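Local coordinates for hemoglobin chain d1 (Lumbricus terrestris, PDB 1X9F), which probably carries oxygen on an iron-containing heme, as a globin subunit of the earthworm's haemoglobin, at residues F104-L108 with I136-K140; F27-W32 with S63-L67; E1-S7 with A127-C131. All blocks are in the same frame, centred on the assembly; numbering follows the deposited sequence.

Contact 1: residues F104-L108 with I136-K140; sequences FDIFL and IDGIK. With HEM (protoporphyrin IX containing Fe), chain T.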
# COMPACT_ATOMS: atom_id res chain seq x y z
N PHE D 104 -5.31 -31.46 -4.56
CA PHE D 104 -3.92 -31.02 -4.42
C PHE D 104 -3.47 -30.21 -5.62
O PHE D 104 -2.71 -29.25 -5.48
CB PHE D 104 -3.01 -32.23 -4.16
CG PHE D 104 -3.34 -32.94 -2.89
CD1 PHE D 104 -4.38 -33.86 -2.85
CD2 PHE D 104 -2.64 -32.66 -1.72
CE1 PHE D 104 -4.71 -34.50 -1.67
CE2 PHE D 104 -2.97 -33.31 -0.54
CZ PHE D 104 -4.00 -34.23 -0.51
N ASP D 105 -3.96 -30.59 -6.80
CA ASP D 105 -3.68 -29.81 -8.00
C ASP D 105 -4.25 -28.40 -7.89
O ASP D 105 -3.59 -27.43 -8.25
CB ASP D 105 -4.21 -30.50 -9.25
CG ASP D 105 -3.49 -31.80 -9.54
OD1 ASP D 105 -3.90 -32.51 -10.48
OD2 ASP D 105 -2.51 -32.20 -8.87
N ILE D 106 -5.48 -28.30 -7.39
CA ILE D 106 -6.11 -27.00 -7.16
C ILE D 106 -5.31 -26.24 -6.11
O ILE D 106 -5.10 -25.03 -6.23
CB ILE D 106 -7.59 -27.15 -6.74
CG1 ILE D 106 -8.42 -27.74 -7.89
CG2 ILE D 106 -8.18 -25.80 -6.29
CD1 ILE D 106 -9.56 -28.64 -7.44
N PHE D 107 -4.86 -26.96 -5.08
CA PHE D 107 -4.05 -26.34 -4.05
C PHE D 107 -2.81 -25.68 -4.65
O PHE D 107 -2.55 -24.50 -4.40
CB PHE D 107 -3.63 -27.37 -3.01
CG PHE D 107 -2.74 -26.81 -1.94
CD1 PHE D 107 -3.27 -26.41 -0.72
CD2 PHE D 107 -1.37 -26.69 -2.14
CE1 PHE D 107 -2.45 -25.90 0.28
CE2 PHE D 107 -0.54 -26.17 -1.16
CZ PHE D 107 -1.08 -25.78 0.06
N LEU D 108 -2.06 -26.45 -5.43
CA LEU D 108 -0.87 -25.96 -6.09
C LEU D 108 -1.17 -24.76 -6.97
O LEU D 108 -0.43 -23.78 -6.96
CB LEU D 108 -0.24 -27.08 -6.93
CG LEU D 108 1.04 -26.76 -7.71
CD1 LEU D 108 2.15 -26.24 -6.81
CD2 LEU D 108 1.50 -27.99 -8.47
N ILE D 136 3.53 -32.30 -3.85
CA ILE D 136 2.13 -32.66 -4.07
C ILE D 136 1.97 -34.13 -4.45
O ILE D 136 1.09 -34.80 -3.91
CB ILE D 136 1.47 -31.71 -5.09
CG1 ILE D 136 0.59 -30.69 -4.37
CG2 ILE D 136 0.58 -32.45 -6.07
CD1 ILE D 136 1.35 -29.56 -3.75
N ASP D 137 2.83 -34.64 -5.33
CA ASP D 137 2.73 -36.04 -5.78
C ASP D 137 2.94 -37.05 -4.66
O ASP D 137 2.35 -38.13 -4.69
CB ASP D 137 3.73 -36.34 -6.91
CG ASP D 137 3.36 -35.64 -8.22
OD1 ASP D 137 2.16 -35.45 -8.51
OD2 ASP D 137 4.23 -35.26 -9.04
N GLY D 138 3.78 -36.70 -3.70
CA GLY D 138 4.07 -37.59 -2.57
C GLY D 138 2.93 -37.71 -1.58
O GLY D 138 2.88 -38.66 -0.79
N ILE D 139 2.00 -36.76 -1.62
CA ILE D 139 0.91 -36.73 -0.66
C ILE D 139 -0.38 -37.15 -1.34
O ILE D 139 -1.23 -37.82 -0.74
CB ILE D 139 0.76 -35.32 -0.06
CG1 ILE D 139 2.09 -34.86 0.54
CG2 ILE D 139 -0.34 -35.29 1.00
CD1 ILE D 139 2.16 -33.38 0.87
N LYS D 140 -0.51 -36.74 -2.60
CA LYS D 140 -1.68 -36.97 -3.44
C LYS D 140 -2.22 -38.39 -3.33
O LYS D 140 -1.48 -39.36 -3.16
CB LYS D 140 -1.33 -36.67 -4.90
CG LYS D 140 -2.53 -36.33 -5.78
CD LYS D 140 -2.15 -36.20 -7.25
CE LYS D 140 -1.18 -35.04 -7.48
NZ LYS D 140 -0.95 -34.79 -8.94
OXT LYS D 140 -3.44 -38.59 -3.43
CHA HEM T . -4.55 -31.88 7.58
CHB HEM T . -0.51 -30.62 5.18
CHC HEM T . -3.07 -30.09 1.04
CHD HEM T . -7.06 -31.73 3.40
C1A HEM T . -3.19 -31.48 7.28
C2A HEM T . -2.26 -31.44 8.30
C3A HEM T . -1.01 -31.06 7.65
C4A HEM T . -1.45 -30.94 6.25
CMA HEM T . 0.35 -30.85 8.27
CAA HEM T . -2.52 -31.67 9.76
CBA HEM T . -2.10 -33.04 10.26
CGA HEM T . -2.35 -32.98 11.75
O1A HEM T . -1.62 -32.26 12.48
O2A HEM T . -3.30 -33.65 12.21
C1B HEM T . -0.87 -30.38 3.78
C2B HEM T . 0.08 -29.93 2.88
C3B HEM T . -0.69 -29.79 1.77
C4B HEM T . -1.98 -30.15 2.02
CMB HEM T . 1.56 -29.66 3.05
CAB HEM T . -0.14 -29.40 0.63
CBB HEM T . 0.55 -29.18 -0.51
C1C HEM T . -4.46 -30.48 1.35
C2C HEM T . -5.44 -30.39 0.38
C3C HEM T . -6.54 -30.86 1.04
C4C HEM T . -6.19 -31.15 2.36
CMC HEM T . -5.34 -29.94 -1.06
CAC HEM T . -7.86 -30.89 0.33
CBC HEM T . -8.96 -31.62 0.82
C1D HEM T . -6.72 -31.98 4.82
C2D HEM T . -7.66 -32.40 5.77
C3D HEM T . -6.98 -32.44 6.97
C4D HEM T . -5.62 -32.03 6.59
CMD HEM T . -9.11 -32.73 5.53
CAD HEM T . -7.46 -32.85 8.33
CBD HEM T . -8.08 -31.68 9.09
CGD HEM T . -8.46 -32.24 10.45
O1D HEM T . -7.55 -32.58 11.23
O2D HEM T . -9.68 -32.35 10.72
NA HEM T . -2.76 -31.23 6.02
NB HEM T . -2.14 -30.52 3.31
NC HEM T . -4.86 -30.96 2.56
ND HEM T . -5.47 -31.73 5.28
FE HEM T . -3.81 -31.14 4.28
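Phe104 lies between the heme and Lys140, the last residue of the chain. This is the packing of the G helix (101-119) on the H helix (125-139) of the globin fold, at the border of the heme pocket. The heme methyl CMC sits over one face of the Phe104 ring, offset toward the rim. Lys140 CA covers the opposite face. The ring carbon CE2 of Phe104 approaches the heme meso carbon CHC at 3.6 Å. The same CE2 lies 3.6 Å from Ile139 CG2, and these two side chains cross at about a right angle. Phe107 is the second aromatic wall. Its CG is anti to the backbone N (chi1 178°), which lays one ring face against the heme vinyl carbon CAB.

Ile136 fits as a knob into the hole formed by Phe104, Asp105, Phe107 and Leu108. Its CG1 rests on Phe104 CB at 3.9 Å. Its CD1 reaches further in and touches the vinyl carbon CBB of the heme at 3.4 Å. That vinyl end is therefore held by both Ile136 and Phe107.

Further out, Ile139 also packs on Leu87, Leu90 and His94 of helix 80-95. His94 is the axial ligand of the heme iron. Phe107 packs on Leu31 and Ile35 of helix 21-38.

A salt-bridge network lies on the exposed side. The Lys140 chain bends at its third torsion (chi3 -64°), and its NZ bonds to two carboxylates. Asp105 and Asp137 probably repel each other less with this ammonium group between them. The two bonds differ in approach: Lys140 NZ meets the syn lone pair of Asp105 OD2 at 3.0 Å, but comes to Asp137 OD1 nearly along its C-O axis at 3.2 Å.

Contact 2: residues F27-W32 with S63-L67; sequences FGLELW and SQRVL. With CMO (carbon monoxide), chain U; HEM (protoporphyrin IX containing Fe), chain T.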
# COMPACT_ATOMS: atom_id res chain seq x y z
N PHE D 27 -1.46 -15.07 5.12
CA PHE D 27 -1.12 -15.76 3.89
C PHE D 27 -2.01 -16.98 3.76
O PHE D 27 -2.63 -17.22 2.72
CB PHE D 27 0.36 -16.16 3.91
CG PHE D 27 0.80 -16.93 2.70
CD1 PHE D 27 0.60 -18.31 2.63
CD2 PHE D 27 1.43 -16.30 1.64
CE1 PHE D 27 1.01 -19.04 1.52
CE2 PHE D 27 1.85 -17.02 0.52
CZ PHE D 27 1.64 -18.39 0.47
N GLY D 28 -2.07 -17.75 4.85
CA GLY D 28 -2.85 -18.99 4.87
C GLY D 28 -4.33 -18.79 4.59
O GLY D 28 -4.94 -19.59 3.87
N LEU D 29 -4.89 -17.73 5.16
CA LEU D 29 -6.30 -17.39 5.01
C LEU D 29 -6.59 -17.03 3.56
O LEU D 29 -7.54 -17.55 2.96
CB LEU D 29 -6.65 -16.21 5.93
CG LEU D 29 -7.98 -15.46 5.78
CD1 LEU D 29 -9.10 -16.16 6.56
CD2 LEU D 29 -7.84 -14.02 6.25
N GLU D 30 -5.76 -16.16 3.00
CA GLU D 30 -5.91 -15.73 1.61
C GLU D 30 -5.87 -16.93 0.68
O GLU D 30 -6.67 -17.03 -0.26
CB GLU D 30 -4.82 -14.74 1.24
CG GLU D 30 -5.04 -14.09 -0.12
CD GLU D 30 -3.95 -13.11 -0.49
OE1 GLU D 30 -3.29 -12.56 0.43
OE2 GLU D 30 -3.74 -12.86 -1.70
N LEU D 31 -4.93 -17.83 0.95
CA LEU D 31 -4.79 -19.07 0.20
C LEU D 31 -6.06 -19.90 0.25
O LEU D 31 -6.61 -20.21 -0.80
CB LEU D 31 -3.57 -19.88 0.69
CG LEU D 31 -3.37 -21.31 0.17
CD1 LEU D 31 -3.21 -21.33 -1.35
CD2 LEU D 31 -2.16 -21.95 0.83
N TRP D 32 -6.53 -20.26 1.45
CA TRP D 32 -7.72 -21.12 1.56
C TRP D 32 -8.99 -20.48 1.08
O TRP D 32 -9.88 -21.17 0.59
CB TRP D 32 -7.90 -21.66 2.98
CG TRP D 32 -6.91 -22.69 3.22
CD1 TRP D 32 -5.79 -22.58 3.97
CD2 TRP D 32 -6.88 -23.99 2.63
NE1 TRP D 32 -5.06 -23.74 3.91
CE2 TRP D 32 -5.71 -24.63 3.10
CE3 TRP D 32 -7.73 -24.70 1.77
CZ2 TRP D 32 -5.37 -25.92 2.73
CZ3 TRP D 32 -7.39 -25.99 1.40
CH2 TRP D 32 -6.23 -26.59 1.89
N SER D 63 -5.04 -24.05 9.12
CA SER D 63 -4.29 -23.30 8.10
C SER D 63 -2.79 -23.22 8.43
O SER D 63 -1.95 -23.51 7.58
CB SER D 63 -4.90 -21.91 7.96
OG SER D 63 -4.04 -21.02 7.28
N GLN D 64 -2.49 -22.82 9.66
CA GLN D 64 -1.12 -22.70 10.14
C GLN D 64 -0.39 -24.04 10.14
O GLN D 64 0.79 -24.10 9.80
CB GLN D 64 -1.09 -22.06 11.53
CG GLN D 64 -1.45 -20.60 11.51
CD GLN D 64 -0.68 -19.85 10.45
OE1 GLN D 64 -1.19 -19.61 9.35
NE2 GLN D 64 0.56 -19.48 10.76
N ARG D 65 -1.11 -25.10 10.52
CA ARG D 65 -0.55 -26.45 10.48
C ARG D 65 -0.16 -26.85 9.06
O ARG D 65 0.85 -27.53 8.86
CB ARG D 65 -1.52 -27.48 11.08
CG ARG D 65 -1.58 -27.44 12.60
CD ARG D 65 -2.22 -28.67 13.24
NE ARG D 65 -3.66 -28.76 12.97
CZ ARG D 65 -4.60 -28.10 13.64
NH1 ARG D 65 -4.29 -27.27 14.63
NH2 ARG D 65 -5.87 -28.27 13.31
N VAL D 66 -0.96 -26.42 8.08
CA VAL D 66 -0.68 -26.71 6.67
C VAL D 66 0.56 -25.99 6.18
O VAL D 66 1.44 -26.61 5.58
CB VAL D 66 -1.84 -26.29 5.78
CG1 VAL D 66 -1.50 -26.55 4.30
CG2 VAL D 66 -3.09 -27.01 6.20
N LEU D 67 0.63 -24.69 6.42
CA LEU D 67 1.78 -23.90 5.98
C LEU D 67 3.06 -24.39 6.65
O LEU D 67 4.12 -24.43 6.02
CB LEU D 67 1.56 -22.41 6.26
CG LEU D 67 0.66 -21.58 5.33
CD1 LEU D 67 0.96 -21.83 3.85
CD2 LEU D 67 -0.81 -21.82 5.60
C CMO U . -4.38 -28.94 4.51
O CMO U . -5.58 -28.39 4.38
CHA HEM T . -4.55 -31.88 7.58
CHB HEM T . -0.51 -30.62 5.18
CHC HEM T . -3.07 -30.09 1.04
CHD HEM T . -7.06 -31.73 3.40
C1A HEM T . -3.19 -31.48 7.28
C2A HEM T . -2.26 -31.44 8.30
C3A HEM T . -1.01 -31.06 7.65
C4A HEM T . -1.45 -30.94 6.25
CMA HEM T . 0.35 -30.85 8.27
CAA HEM T . -2.52 -31.67 9.76
CBA HEM T . -2.10 -33.04 10.26
CGA HEM T . -2.35 -32.98 11.75
O1A HEM T . -1.62 -32.26 12.48
O2A HEM T . -3.30 -33.65 12.21
C1B HEM T . -0.87 -30.38 3.78
C2B HEM T . 0.08 -29.93 2.88
C3B HEM T . -0.69 -29.79 1.77
C4B HEM T . -1.98 -30.15 2.02
CMB HEM T . 1.56 -29.66 3.05
CAB HEM T . -0.14 -29.40 0.63
CBB HEM T . 0.55 -29.18 -0.51
C1C HEM T . -4.46 -30.48 1.35
C2C HEM T . -5.44 -30.39 0.38
C3C HEM T . -6.54 -30.86 1.04
C4C HEM T . -6.19 -31.15 2.36
CMC HEM T . -5.34 -29.94 -1.06
CAC HEM T . -7.86 -30.89 0.33
CBC HEM T . -8.96 -31.62 0.82
C1D HEM T . -6.72 -31.98 4.82
C2D HEM T . -7.66 -32.40 5.77
C3D HEM T . -6.98 -32.44 6.97
C4D HEM T . -5.62 -32.03 6.59
CMD HEM T . -9.11 -32.73 5.53
CAD HEM T . -7.46 -32.85 8.33
CBD HEM T . -8.08 -31.68 9.09
CGD HEM T . -8.46 -32.24 10.45
O1D HEM T . -7.55 -32.58 11.23
O2D HEM T . -9.68 -32.35 10.72
NA HEM T . -2.76 -31.23 6.02
NB HEM T . -2.14 -30.52 3.31
NC HEM T . -4.86 -30.96 2.56
ND HEM T . -5.47 -31.73 5.28
FE HEM T . -3.81 -31.14 4.28
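Gly28 meets Ser63 with bare backbone. Its CA lies 3.4 Å from Ser63 OG, and a CB at this position would collide with that hydroxyl. Ser63 OG is anti to its own backbone N (chi1 164°), which points it at Gly28. Leu67 extends the contact on one flank. Its CD1 lies at the edge of the Phe27 ring, 3.6 Å from Phe27 CE1, and more loosely against Leu31 CD2.

This is the crossing of the B and E helices of the globin fold. The two short segments run nearly perpendicular, at 98°, and their axes come within 9.5 Å. The other flank opens on the distal heme pocket. There Trp32 presents the edge of its indole to Val66 CG1, which is 4.2 Å from Trp32 CZ2. Ser63 OG lies near the same ring plane, at the pyrrole side. Trp32 CZ2 and CH2 both border the oxygen of the bound carbon monoxide, and Val66 CG1 is 3.7 Å from the ligand carbon C. His62 NE2 also hydrogen-bonds to the ligand. With an alanine at Trp32 the indole is gone; Phe46 and Phe59 would probably lose their edge-to-face partner, and a gap is likely to open beside Val66 and the ligand oxygen. Arg65, beside the heme propionate, hydrogen-bonds through NH1 to a polar side chain on the chain of another protein.

Contact 3: residues E1-S7 with A127-C131; sequences ECLVTES and AWHDC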
# COMPACT_ATOMS: atom_id res chain seq x y z
N GLU D 1 10.87 -32.29 -11.63
CA GLU D 1 12.33 -32.46 -11.41
C GLU D 1 12.94 -31.17 -10.86
O GLU D 1 13.16 -30.19 -11.60
CB GLU D 1 13.02 -32.87 -12.71
CG GLU D 1 14.50 -33.19 -12.56
CD GLU D 1 15.18 -33.39 -13.90
OE1 GLU D 1 14.70 -32.84 -14.92
OE2 GLU D 1 16.21 -34.10 -13.95
N CYS D 2 13.20 -31.18 -9.56
CA CYS D 2 13.79 -30.04 -8.86
C CYS D 2 15.28 -30.23 -8.68
O CYS D 2 15.71 -30.94 -7.76
CB CYS D 2 13.11 -29.83 -7.50
SG CYS D 2 13.27 -28.09 -6.96
N LEU D 3 16.08 -29.61 -9.55
CA LEU D 3 17.52 -29.63 -9.37
C LEU D 3 17.97 -28.76 -8.19
O LEU D 3 17.14 -28.21 -7.46
CB LEU D 3 18.26 -29.27 -10.67
CG LEU D 3 18.00 -27.96 -11.43
CD1 LEU D 3 19.29 -27.47 -12.06
CD2 LEU D 3 16.93 -28.15 -12.50
N VAL D 4 19.28 -28.63 -8.03
CA VAL D 4 19.90 -27.89 -6.92
C VAL D 4 19.59 -26.39 -6.92
O VAL D 4 19.31 -25.82 -5.87
CB VAL D 4 21.44 -28.09 -6.91
CG1 VAL D 4 22.05 -27.55 -5.61
CG2 VAL D 4 21.81 -29.56 -7.10
N THR D 5 19.66 -25.76 -8.09
CA THR D 5 19.41 -24.32 -8.17
C THR D 5 17.94 -24.01 -7.90
O THR D 5 17.62 -23.00 -7.26
CB THR D 5 19.86 -23.72 -9.51
OG1 THR D 5 19.38 -24.52 -10.60
CG2 THR D 5 21.37 -23.80 -9.65
N GLU D 6 17.05 -24.87 -8.38
CA GLU D 6 15.63 -24.61 -8.22
C GLU D 6 15.16 -24.75 -6.78
O GLU D 6 14.40 -23.91 -6.28
CB GLU D 6 14.81 -25.51 -9.14
CG GLU D 6 15.09 -25.30 -10.63
CD GLU D 6 14.26 -26.23 -11.49
OE1 GLU D 6 13.85 -25.82 -12.60
OE2 GLU D 6 14.01 -27.38 -11.06
N SER D 7 15.60 -25.80 -6.10
CA SER D 7 15.24 -26.03 -4.71
C SER D 7 15.75 -24.89 -3.84
O SER D 7 15.09 -24.46 -2.90
CB SER D 7 15.81 -27.36 -4.21
OG SER D 7 17.22 -27.33 -4.14
N ALA D 127 10.71 -23.00 -11.23
CA ALA D 127 11.31 -23.68 -10.08
C ALA D 127 10.24 -24.15 -9.12
O ALA D 127 10.24 -25.32 -8.72
CB ALA D 127 12.31 -22.77 -9.38
N TRP D 128 9.31 -23.27 -8.76
CA TRP D 128 8.22 -23.63 -7.86
C TRP D 128 7.44 -24.80 -8.39
O TRP D 128 7.26 -25.80 -7.69
CB TRP D 128 7.28 -22.46 -7.62
CG TRP D 128 7.81 -21.63 -6.56
CD1 TRP D 128 8.67 -20.60 -6.72
CD2 TRP D 128 7.59 -21.78 -5.16
NE1 TRP D 128 8.98 -20.06 -5.49
CE2 TRP D 128 8.33 -20.77 -4.52
CE3 TRP D 128 6.82 -22.65 -4.37
CZ2 TRP D 128 8.33 -20.60 -3.13
CZ3 TRP D 128 6.83 -22.49 -2.98
CH2 TRP D 128 7.58 -21.47 -2.38
N HIS D 129 6.98 -24.67 -9.63
CA HIS D 129 6.16 -25.69 -10.23
C HIS D 129 6.81 -27.06 -10.23
O HIS D 129 6.17 -28.04 -9.86
CB HIS D 129 5.78 -25.31 -11.64
CG HIS D 129 4.59 -26.05 -12.15
ND1 HIS D 129 3.31 -25.66 -11.84
CD2 HIS D 129 4.49 -27.17 -12.89
CE1 HIS D 129 2.46 -26.51 -12.39
NE2 HIS D 129 3.15 -27.43 -13.04
N ASP D 130 8.06 -27.12 -10.66
CA ASP D 130 8.80 -28.37 -10.61
C ASP D 130 8.81 -28.88 -9.18
O ASP D 130 8.34 -29.98 -8.89
CB ASP D 130 10.24 -28.17 -11.10
CG ASP D 130 10.33 -27.91 -12.59
OD1 ASP D 130 11.43 -27.59 -13.07
OD2 ASP D 130 9.35 -28.00 -13.36
N CYS D 131 9.34 -28.02 -8.29
CA CYS D 131 9.64 -28.37 -6.91
C CYS D 131 8.46 -28.81 -6.04
O CYS D 131 8.52 -29.86 -5.40
CB CYS D 131 10.33 -27.19 -6.25
SG CYS D 131 11.91 -27.63 -5.53
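A disulfide between Cys2 and Cys131 ties the start of the chain to the H helix of the globin fold, in a contact centred about 15 Å from the centre of the chain and away from the heme. The SG atoms of Cys2 and Cys131 are 2.0 Å apart, and the C-S-S-C torsion is -84°, which makes the disulfide left-handed. Cys2 SG stands anti to its backbone N (chi1 -155°), which carries it across to helix 125-139. Such an intrachain bridge from the N-terminal arm to the H helix is familiar in annelid extracellular globins. The sulfur of Cys131 also rests on the backbone of Ser7, 3.8 Å from Ser7 CA.

One turn back along helix 125-139, Ala127 CB packs against Glu6 CB at 3.7 Å. The extended Glu6 chain then brings its carboxylate close to that of Asp130, with the two planes 55° apart. These are like charges and acceptors, so they make no bond to each other as modelled. Their closeness may favour uptake of a proton by one of them. Glu6 OE2 also takes a weak hydrogen bond from the N-H of Leu3, the N-cap residue of helix 4-18. Val4 and Thr5 face the chain of Globin III.

The Cys131 side of the disulfide packs on Val10 of helix 4-18 and on Leu77, in the loop after helix 57-75. Trp128 packs on Val10 and Trp14, and also on Leu112 and Leu115 of helix 101-119.

In the fold
Contact 2 and contact 1 follow one another along the chain and lie on opposite sides of its centre, about 15 Å apart between centres. Both touch the heme. They meet at Phe107, which packs on Trp32, Leu31 and Val66, so the distal ligand pocket runs on into the packing of helices 101-119 and 125-139. Contact 3 shares helix 125-139 with contact 1, their centres about 16 Å apart, and Leu108 touches His129 between them. Contacts 2 and 3, about 22 Å apart between centres, do not touch. Contact 3 joins the N-terminal segment to helix 125-139, with contact 2 in the chain between its segments. Its disulfide makes that link covalent, on a helix lining the heme pocket.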